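UTP-glucose-1-phosphate uridylyltransferase 2 (Trypanosoma brucei, PDB 3GUE) probably catalyses the reversible transfer of a uridylyl group from UTP to alpha-D-glucose 1-phosphate, giving UDP-alpha-D-glucose and diphosphate. Local coordinates at residues L58-I64 against A364-P368; R249-D253 against G405-A409; D253-L259 against H298-N302. One frame throughout, in Å; residues are numbered along the deposited sequence.

Interaction 1 (L58-I64 against A364-P368); sequences LPFLQGI and AVVVP
Pro59 O takes the N-H of Val366 at 2.8 Å in a nearly straight bond that lies in the carbonyl plane. Val366 answers with its own carbonyl, which accepts Leu61 N at 3.1 Å, and the two bonds flank a single beta bridge between Phe60 and Val366. Over this bridge the side chains run side by side. Val366 sets CB squarely above the centre of the Phe60 ring, 3.9 Å from the centroid, a CH-pi contact in which CG1 lies near CE1 and CG2 near CE2; CG2 also meets Leu58 CB. Beyond the bridge, Leu61 sends CD1 to Val367 CG1 and CD2 to the Pro368 ring at CD (3.7 Å). Ile64 and Val365 meet tip to tip, and their closest carbons, CD1 and CG1, are squeezed to 3.4 Å. Val365 CG1 reaches this spot because it stands anti to the backbone N (chi1 -174°). Phe60 is the N-cap residue of helix 61-64, whose side chains Leu61 and Ile64 also pack on Leu231 of helix 229-237. The arrangement is that of a lone beta bridge laid by a loop and helix start along the outermost strand, 362-366, of the mixed central sheet of a GT-A nucleotidyltransferase.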
loop_
_atom_site.group_PDB
_atom_site.type_symbol
_atom_site.label_atom_id
_atom_site.label_comp_id
_atom_site.label_asym_id
_atom_site.label_seq_id
_atom_site.Cartn_x
_atom_site.Cartn_y
_atom_site.Cartn_z
ATOM N N LEU A 58 3.020 -19.353 -11.603
ATOM C CA LEU A 58 3.419 -19.353 -10.182
ATOM C C LEU A 58 2.679 -20.420 -9.345
ATOM O O LEU A 58 1.567 -20.804 -9.683
ATOM C CB LEU A 58 3.177 -17.980 -9.537
ATOM C CG LEU A 58 4.041 -16.756 -9.820
ATOM C CD1 LEU A 58 3.401 -15.520 -9.154
ATOM C CD2 LEU A 58 5.480 -16.951 -9.334
ATOM N N PRO A 59 3.280 -20.862 -8.225
ATOM C CA PRO A 59 2.607 -21.812 -7.344
ATOM C C PRO A 59 1.405 -21.166 -6.692
ATOM O O PRO A 59 1.441 -19.986 -6.374
ATOM C CB PRO A 59 3.648 -22.094 -6.247
ATOM C CG PRO A 59 4.943 -21.649 -6.811
ATOM C CD PRO A 59 4.605 -20.492 -7.703
ATOM N N PHE A 60 0.356 -21.958 -6.519
ATOM C CA PHE A 60 -0.872 -21.530 -5.896
ATOM C C PHE A 60 -0.871 -22.033 -4.476
ATOM O O PHE A 60 -0.307 -23.087 -4.190
ATOM C CB PHE A 60 -2.078 -22.101 -6.689
ATOM C CG PHE A 60 -2.489 -21.239 -7.856
ATOM C CD1 PHE A 60 -3.729 -20.593 -7.863
ATOM C CD2 PHE A 60 -1.625 -21.042 -8.931
ATOM C CE1 PHE A 60 -4.098 -19.776 -8.934
ATOM C CE2 PHE A 60 -1.976 -20.226 -10.000
ATOM C CZ PHE A 60 -3.223 -19.592 -10.004
ATOM N N LEU A 61 -1.523 -21.284 -3.592
ATOM C CA LEU A 61 -1.614 -21.606 -2.163
ATOM C C LEU A 61 -2.226 -22.980 -1.836
ATOM O O LEU A 61 -1.733 -23.689 -0.934
ATOM C CB LEU A 61 -2.403 -20.506 -1.474
ATOM C CG LEU A 61 -2.315 -20.279 0.016
ATOM C CD1 LEU A 61 -1.017 -19.633 0.387
ATOM C CD2 LEU A 61 -3.483 -19.368 0.342
ATOM N N GLN A 62 -3.279 -23.357 -2.565
ATOM C CA GLN A 62 -3.944 -24.659 -2.377
ATOM C C GLN A 62 -2.983 -25.821 -2.587
ATOM O O GLN A 62 -2.955 -26.764 -1.784
ATOM C CB GLN A 62 -5.165 -24.818 -3.298
ATOM C CG GLN A 62 -6.232 -25.760 -2.725
ATOM C CD GLN A 62 -7.470 -25.876 -3.597
ATOM N N GLY A 63 -2.208 -25.752 -3.667
ATOM C CA GLY A 63 -1.119 -26.681 -3.889
ATOM C C GLY A 63 -0.225 -26.767 -2.669
ATOM O O GLY A 63 -0.212 -27.789 -1.989
ATOM N N ILE A 64 0.456 -25.666 -2.340
ATOM C CA ILE A 64 1.636 -25.691 -1.462
ATOM C C ILE A 64 1.388 -25.893 0.035
ATOM O O ILE A 64 2.324 -26.222 0.782
ATOM C CB ILE A 64 2.530 -24.436 -1.669
ATOM C CG1 ILE A 64 1.730 -23.139 -1.514
ATOM C CG2 ILE A 64 3.231 -24.490 -3.034
ATOM C CD1 ILE A 64 2.547 -21.957 -0.963
ATOM N N ALA A 364 7.256 -16.056 -4.603
ATOM C CA ALA A 364 5.941 -15.462 -4.687
ATOM C C ALA A 364 4.918 -16.596 -4.883
ATOM O O ALA A 364 5.170 -17.552 -5.632
ATOM C CB ALA A 364 5.890 -14.491 -5.835
ATOM N N VAL A 365 3.769 -16.489 -4.217
ATOM C CA VAL A 365 2.690 -17.496 -4.319
ATOM C C VAL A 365 1.358 -16.834 -4.638
ATOM O O VAL A 365 1.035 -15.783 -4.061
ATOM C CB VAL A 365 2.540 -18.261 -2.970
ATOM C CG1 VAL A 365 1.501 -19.437 -3.069
ATOM C CG2 VAL A 365 3.878 -18.736 -2.474
ATOM N N VAL A 366 0.555 -17.440 -5.516
ATOM C CA VAL A 366 -0.772 -16.868 -5.806
ATOM C C VAL A 366 -1.804 -17.191 -4.722
ATOM O O VAL A 366 -2.026 -18.359 -4.402
ATOM C CB VAL A 366 -1.334 -17.252 -7.213
ATOM C CG1 VAL A 366 -2.549 -16.379 -7.525
ATOM C CG2 VAL A 366 -0.282 -17.079 -8.286
ATOM N N VAL A 367 -2.419 -16.154 -4.149
ATOM C CA VAL A 367 -3.369 -16.339 -3.056
ATOM C C VAL A 367 -4.759 -15.931 -3.556
ATOM O O VAL A 367 -4.877 -15.205 -4.568
ATOM C CB VAL A 367 -2.941 -15.606 -1.718
ATOM C CG1 VAL A 367 -1.545 -16.062 -1.261
ATOM C CG2 VAL A 367 -3.034 -14.041 -1.822
ATOM N N PRO A 368 -5.822 -16.458 -2.914
ATOM C CA PRO A 368 -7.157 -16.041 -3.312
ATOM C C PRO A 368 -7.385 -14.516 -3.125
ATOM O O PRO A 368 -6.823 -13.898 -2.222
ATOM C CB PRO A 368 -8.074 -16.839 -2.380
ATOM C CG PRO A 368 -7.227 -17.974 -1.876
ATOM C CD PRO A 368 -5.845 -17.440 -1.812
#

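Interaction 2 (R249-D253 against G405-A409); sequences RTESD and GKPPA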
loop_
_atom_site.group_PDB
_atom_site.type_symbol
_atom_site.label_atom_id
_atom_site.label_comp_id
_atom_site.label_asym_id
_atom_site.label_seq_id
_atom_site.Cartn_x
_atom_site.Cartn_y
_atom_site.Cartn_z
ATOM N N ARG A 249 -4.197 -10.807 -11.271
ATOM C CA ARG A 249 -4.581 -9.447 -11.548
ATOM C C ARG A 249 -5.973 -9.364 -12.191
ATOM O O ARG A 249 -6.318 -10.193 -13.024
ATOM C CB ARG A 249 -3.551 -8.790 -12.456
ATOM C CG ARG A 249 -3.510 -7.270 -12.349
ATOM C CD ARG A 249 -2.385 -6.764 -13.208
ATOM N NE ARG A 249 -2.248 -5.309 -13.211
ATOM C CZ ARG A 249 -1.414 -4.657 -14.007
ATOM N NH1 ARG A 249 -0.629 -5.336 -14.850
ATOM N NH2 ARG A 249 -1.336 -3.342 -13.944
ATOM N N THR A 250 -6.743 -8.352 -11.775
ATOM C CA THR A 250 -8.069 -8.037 -12.315
ATOM C C THR A 250 -8.033 -6.666 -12.990
ATOM O O THR A 250 -7.039 -5.937 -12.897
ATOM C CB THR A 250 -9.160 -8.003 -11.204
ATOM O OG1 THR A 250 -8.851 -6.970 -10.256
ATOM C CG2 THR A 250 -9.259 -9.351 -10.473
ATOM N N GLU A 251 -9.121 -6.304 -13.660
ATOM C CA GLU A 251 -9.235 -4.999 -14.301
ATOM C C GLU A 251 -9.128 -3.824 -13.298
ATOM O O GLU A 251 -8.663 -2.737 -13.660
ATOM C CB GLU A 251 -10.542 -4.933 -15.085
ATOM C CG GLU A 251 -10.458 -4.163 -16.384
ATOM C CD GLU A 251 -11.824 -3.759 -16.916
ATOM O OE1 GLU A 251 -12.758 -4.601 -16.914
ATOM O OE2 GLU A 251 -11.966 -2.587 -17.340
ATOM N N SER A 252 -9.526 -4.054 -12.042
ATOM C CA SER A 252 -9.374 -3.047 -10.982
ATOM C C SER A 252 -7.918 -2.816 -10.489
ATOM O O SER A 252 -7.646 -1.850 -9.780
ATOM C CB SER A 252 -10.297 -3.381 -9.800
ATOM O OG SER A 252 -9.884 -4.562 -9.142
ATOM N N ASP A 253 -6.972 -3.684 -10.846
ATOM C CA ASP A 253 -5.593 -3.520 -10.318
ATOM C C ASP A 253 -4.803 -2.643 -11.286
ATOM O O ASP A 253 -4.199 -3.149 -12.241
ATOM C CB ASP A 253 -4.876 -4.859 -10.074
ATOM C CG ASP A 253 -5.668 -5.815 -9.163
ATOM O OD1 ASP A 253 -6.097 -5.407 -8.058
ATOM O OD2 ASP A 253 -5.851 -6.981 -9.560
ATOM N N GLY A 405 -14.717 -13.344 -7.506
ATOM C CA GLY A 405 -13.299 -12.963 -7.371
ATOM C C GLY A 405 -12.870 -11.686 -8.086
ATOM O O GLY A 405 -11.714 -11.276 -7.963
ATOM N N LYS A 406 -13.786 -11.070 -8.843
ATOM C CA LYS A 406 -13.477 -9.898 -9.660
ATOM C C LYS A 406 -14.174 -8.657 -9.106
ATOM O O LYS A 406 -15.400 -8.550 -9.192
ATOM C CB LYS A 406 -13.876 -10.092 -11.128
ATOM C CG LYS A 406 -13.148 -11.196 -11.876
ATOM C CD LYS A 406 -13.628 -11.260 -13.319
ATOM C CE LYS A 406 -13.791 -12.692 -13.788
ATOM N NZ LYS A 406 -12.651 -13.168 -14.625
ATOM N N PRO A 407 -13.398 -7.709 -8.528
ATOM C CA PRO A 407 -14.060 -6.518 -8.007
ATOM C C PRO A 407 -14.734 -5.746 -9.147
ATOM O O PRO A 407 -14.293 -5.857 -10.307
ATOM C CB PRO A 407 -12.904 -5.691 -7.429
ATOM C CG PRO A 407 -11.795 -6.710 -7.173
ATOM C CD PRO A 407 -11.935 -7.663 -8.317
ATOM N N PRO A 408 -15.793 -4.968 -8.826
ATOM C CA PRO A 408 -16.362 -4.082 -9.849
ATOM C C PRO A 408 -15.226 -3.214 -10.395
ATOM O O PRO A 408 -14.372 -2.772 -9.611
ATOM C CB PRO A 408 -17.301 -3.176 -9.049
ATOM C CG PRO A 408 -17.622 -3.908 -7.815
ATOM C CD PRO A 408 -16.467 -4.824 -7.519
ATOM N N ALA A 409 -15.190 -2.990 -11.708
ATOM C CA ALA A 409 -14.165 -2.112 -12.268
ATOM C C ALA A 409 -14.698 -0.665 -12.293
ATOM O O ALA A 409 -15.484 -0.285 -13.174
ATOM C CB ALA A 409 -13.742 -2.582 -13.654
HETATM O O HOH W 1 -11.842 -6.003 -11.462
#
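Thr250 and Pro407 meet at about a right angle, the threonine laying both branches against one corner of the proline ring. OG1 and CG2 straddle Pro407 CD, OG1 at 3.7 Å and CG2 at 3.8 Å, while the next ring carbon, CG, receives Ser252 OG at 3.5 Å. Each of the two hydroxyls sits between its own backbone N and carbonyl carbon (chi1 62° in Thr250 and 68° in Ser252), which turns them toward each other and toward the proline. Their oxygens are 2.8 Å apart, Thr250 OG1 to Ser252 OG, in a hydrogen bond that either could donate. The ring thus rests on two joined hydroxyls and a methyl, and the direct contacts between the segments are van der Waals in kind. A polar link is supplied by one water, which accepts from Ser252 N and donates to Pro407 O at 2.7 Å. Farther out, the carboxylate end of Glu251 lies against the methyl of Ala409, with OE1 at 4.0 Å from CB.

The type I turn from Thr250 to Asp253 that presents these groups is braced from behind. Asp253 OD2 accepts Thr250 N at 2.8 Å on its anti side, 29° out of the carboxylate plane, and OD1 forms a salt bridge with Arg369, a residue that also touches Thr250 and Pro407. The turn belongs to the connection between strands 242-248 and 257-262; the proline segment leads into strand 409-412, the edge of the four-stranded parallel sheet, where Ala409 pairs with strand 437-443.

Interaction 3 (D253-L259 against H298-N302); sequences DKKGGHL and HCFFN. With UPG (uridine-5'-diphosphate-glucose), chain C.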
loop_
_atom_site.group_PDB
_atom_site.type_symbol
_atom_site.label_atom_id
_atom_site.label_comp_id
_atom_site.label_asym_id
_atom_site.label_seq_id
_atom_site.Cartn_x
_atom_site.Cartn_y
_atom_site.Cartn_z
ATOM N N ASP A 253 -6.972 -3.684 -10.846
ATOM C CA ASP A 253 -5.593 -3.520 -10.318
ATOM C C ASP A 253 -4.803 -2.643 -11.286
ATOM O O ASP A 253 -4.199 -3.149 -12.241
ATOM C CB ASP A 253 -4.876 -4.859 -10.074
ATOM C CG ASP A 253 -5.668 -5.815 -9.163
ATOM O OD1 ASP A 253 -6.097 -5.407 -8.058
ATOM O OD2 ASP A 253 -5.851 -6.981 -9.560
ATOM N N LYS A 254 -4.799 -1.334 -11.028
ATOM C CA LYS A 254 -4.217 -0.353 -11.970
ATOM C C LYS A 254 -3.007 0.383 -11.389
ATOM O O LYS A 254 -2.102 0.844 -12.131
ATOM C CB LYS A 254 -5.267 0.666 -12.348
ATOM C CG LYS A 254 -6.364 0.102 -13.222
ATOM C CD LYS A 254 -7.378 1.161 -13.564
ATOM C CE LYS A 254 -8.489 0.583 -14.429
ATOM N NZ LYS A 254 -7.991 -0.297 -15.560
ATOM N N LYS A 255 -3.033 0.511 -10.064
ATOM C CA LYS A 255 -1.986 1.188 -9.301
ATOM C C LYS A 255 -1.381 0.248 -8.242
ATOM O O LYS A 255 -2.086 -0.329 -7.417
ATOM C CB LYS A 255 -2.556 2.477 -8.637
ATOM C CG LYS A 255 -2.979 3.567 -9.676
ATOM C CD LYS A 255 -3.607 4.800 -8.976
ATOM C CE LYS A 255 -2.575 5.699 -8.263
ATOM N NZ LYS A 255 -3.254 6.709 -7.334
ATOM N N GLY A 256 -0.064 0.099 -8.303
ATOM C CA GLY A 256 0.694 -0.746 -7.399
ATOM C C GLY A 256 1.806 -1.364 -8.221
ATOM O O GLY A 256 2.364 -0.712 -9.096
ATOM N N GLY A 257 2.140 -2.622 -7.944
ATOM C CA GLY A 257 3.187 -3.308 -8.689
ATOM C C GLY A 257 2.864 -4.711 -9.174
ATOM O O GLY A 257 2.165 -5.451 -8.505
ATOM N N HIS A 258 3.366 -5.046 -10.352
ATOM C CA HIS A 258 3.327 -6.424 -10.859
ATOM C C HIS A 258 4.724 -7.022 -10.867
ATOM O O HIS A 258 5.734 -6.301 -10.931
ATOM C CB HIS A 258 2.710 -6.509 -12.266
ATOM C CG HIS A 258 3.544 -5.876 -13.334
ATOM N ND1 HIS A 258 4.572 -6.538 -13.966
ATOM C CD2 HIS A 258 3.512 -4.633 -13.872
ATOM C CE1 HIS A 258 5.127 -5.741 -14.863
ATOM N NE2 HIS A 258 4.506 -4.579 -14.825
ATOM N N LEU A 259 4.752 -8.351 -10.807
ATOM C CA LEU A 259 5.978 -9.109 -10.896
ATOM C C LEU A 259 6.378 -9.285 -12.337
ATOM O O LEU A 259 5.535 -9.295 -13.248
ATOM C CB LEU A 259 5.840 -10.483 -10.200
ATOM C CG LEU A 259 5.809 -10.433 -8.670
ATOM C CD1 LEU A 259 5.938 -11.859 -8.097
ATOM C CD2 LEU A 259 6.900 -9.554 -8.086
ATOM N N HIS A 298 0.935 -9.184 -17.685
ATOM C CA HIS A 298 1.472 -9.003 -16.358
ATOM C C HIS A 298 0.336 -9.249 -15.361
ATOM O O HIS A 298 -0.266 -8.313 -14.840
ATOM C CB HIS A 298 2.075 -7.601 -16.234
ATOM C CG HIS A 298 3.186 -7.353 -17.207
ATOM N ND1 HIS A 298 4.381 -8.040 -17.164
ATOM C CD2 HIS A 298 3.263 -6.532 -18.278
ATOM C CE1 HIS A 298 5.166 -7.610 -18.132
ATOM N NE2 HIS A 298 4.507 -6.705 -18.831
ATOM N N CYS A 299 0.074 -10.540 -15.141
ATOM C CA CYS A 299 -1.101 -11.083 -14.449
ATOM C C CYS A 299 -0.926 -11.398 -12.973
ATOM O O CYS A 299 -1.892 -11.794 -12.298
ATOM C CB CYS A 299 -1.548 -12.379 -15.152
ATOM S SG CYS A 299 -0.260 -13.629 -15.368
ATOM N N PHE A 300 0.297 -11.250 -12.474
ATOM C CA PHE A 300 0.570 -11.486 -11.057
ATOM C C PHE A 300 0.854 -10.181 -10.303
ATOM O O PHE A 300 1.909 -9.560 -10.450
ATOM C CB PHE A 300 1.675 -12.526 -10.876
ATOM C CG PHE A 300 1.337 -13.866 -11.463
ATOM C CD1 PHE A 300 0.246 -14.595 -10.996
ATOM C CD2 PHE A 300 2.094 -14.389 -12.501
ATOM C CE1 PHE A 300 -0.078 -15.821 -11.556
ATOM C CE2 PHE A 300 1.797 -15.653 -13.056
ATOM C CZ PHE A 300 0.707 -16.362 -12.585
ATOM N N PHE A 301 -0.128 -9.770 -9.501
ATOM C CA PHE A 301 -0.129 -8.444 -8.873
ATOM C C PHE A 301 0.208 -8.582 -7.394
ATOM O O PHE A 301 -0.448 -9.315 -6.676
ATOM C CB PHE A 301 -1.522 -7.788 -9.050
ATOM C CG PHE A 301 -1.511 -6.276 -9.017
ATOM C CD1 PHE A 301 -1.062 -5.535 -10.113
ATOM C CD2 PHE A 301 -1.989 -5.594 -7.911
ATOM C CE1 PHE A 301 -1.074 -4.151 -10.077
ATOM C CE2 PHE A 301 -2.000 -4.207 -7.875
ATOM C CZ PHE A 301 -1.556 -3.483 -8.949
ATOM N N ASN A 302 1.238 -7.855 -6.958
ATOM C CA ASN A 302 1.636 -7.816 -5.559
ATOM C C ASN A 302 0.529 -7.259 -4.627
ATOM O O ASN A 302 0.017 -6.152 -4.845
ATOM C CB ASN A 302 2.927 -6.993 -5.422
ATOM C CG ASN A 302 3.386 -6.866 -3.996
ATOM O OD1 ASN A 302 3.153 -7.783 -3.148
ATOM N ND2 ASN A 302 4.063 -5.733 -3.692
HETATM N N1 UPG C . 3.375 3.633 3.426
HETATM C C2 UPG C . 4.273 3.754 4.506
HETATM N N3 UPG C . 5.403 4.527 4.307
HETATM C C4 UPG C . 5.681 5.166 3.122
HETATM C C5 UPG C . 4.804 5.035 2.037
HETATM C C6 UPG C . 3.651 4.269 2.175
HETATM O O2 UPG C . 4.106 3.242 5.623
HETATM O O4 UPG C . 6.715 5.845 3.065
HETATM C C1C UPG C . 2.137 2.803 3.585
HETATM C C2C UPG C . 0.776 3.354 3.151
HETATM O O2C UPG C . 0.220 4.202 4.165
HETATM C C3C UPG C . -0.011 2.050 3.041
HETATM C C4C UPG C . 1.017 1.097 2.452
HETATM O O4C UPG C . 2.328 1.648 2.750
HETATM O O3C UPG C . -0.338 1.594 4.352
HETATM C C5C UPG C . 0.890 0.999 0.896
HETATM O O5C UPG C . 1.232 2.181 0.222
HETATM P PA UPG C . 0.378 2.690 -1.048
HETATM O O1A UPG C . -1.046 2.593 -0.616
HETATM O O2A UPG C . 0.888 3.960 -1.576
HETATM O O3A UPG C . 0.641 1.479 -2.132
HETATM P PB UPG C . 1.836 1.380 -3.232
HETATM O O1B UPG C . 3.118 1.575 -2.534
HETATM O O2B UPG C . 1.520 2.195 -4.446
HETATM O O3B UPG C . 1.607 -0.139 -3.696
HETATM C "C1'" UPG C . 1.837 -1.223 -2.722
HETATM C "C2'" UPG C . 2.925 -2.142 -3.258
HETATM C "C3'" UPG C . 2.466 -2.654 -4.618
HETATM C "C4'" UPG C . 1.155 -3.436 -4.439
HETATM C "C5'" UPG C . 0.079 -2.537 -3.779
HETATM C "C6'" UPG C . -1.090 -3.366 -3.314
HETATM O "O2'" UPG C . 4.174 -1.442 -3.407
HETATM O "O3'" UPG C . 3.501 -3.433 -5.193
HETATM O "O4'" UPG C . 0.684 -3.915 -5.689
HETATM O "O5'" UPG C . 0.562 -1.879 -2.576
HETATM O "O6'" UPG C . -2.206 -2.507 -3.067
HETATM O O HOH W 2 4.997 -10.121 -15.551
HETATM O O HOH W 3 2.822 -11.213 -13.628
#
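Asp253 opens the segment by placing its CB over the centre of the Phe301 ring, 3.5 Å from the centroid, with its carboxylate, held by Arg369, turned only 17° from the ring plane. Lys255 contributes its backbone: its carbonyl O comes to the ring edge, 3.5 Å from Phe301 CZ. Gly256 then brings CA near both that ring and the glucose of the bound UDP-glucose, where the lack of a side chain leaves room for the sugar's O4'.

Gly257 N donates to O4' at 3.0 Å in an almost linear bond; O4' also lies very close to Asn302 O, a separation too short to be taken at face value. On the same side of the strand, Gly257 O accepts Asn302 N at 3.0 Å and lies over the opposite face of Phe301 toward its rim, so the ring has Asp253 CB over one face and a carbonyl O over the other. Asn302 extends its amide anti to the backbone N (chi1 178°), which carries ND2 to O3' of the glucose at 2.8 Å; its OD1 is engaged by Asn304 N. O3' and O4' of the glucose are thus met by the opening residues of the two strands.

His258, bridged to Phe301 through the backbone, forms an offset stack with His298, centroids 4.2 Å apart and planes at 28°. The His298 CB also lies over a face of the His258 ring, whose ND1 donates to Leu259 O in the ring plane, while His298 NE2 is hydrogen-bonded to Glu49 OE2. Leu259 N closes the pairing on Phe300 O at 3.1 Å. Residues 257-259 and 300-302 run roughly antiparallel, well off 180°; strand 257-262 then continues into a small sheet beside strand 275-280, and strand 300-309 into the central mixed sheet beside strand 242-248.

In the fold
Interactions 2 and 3 are nearest, with centres 11 Å apart; they share Asp253, and Arg249 reaches the backbone of His298 and Cys299. The centres of interactions 1 and 3 are about 16 Å apart, yet the two touch where Phe300 packs on Leu58 and Val366, and Leu259 on Ala364; both reach the mixed sheet, through strands 362-366 and 300-309. Interactions 1 and 2, about 18 Å apart between centres, do not touch. Along the chain, interaction 3 is nested within the loops closed by each of the others, whose segments alternate. Interaction 3, which supplies part of the glucose site, touches both others, one at the outer strand of the central sheet and one next to the C-terminal parallel sheet.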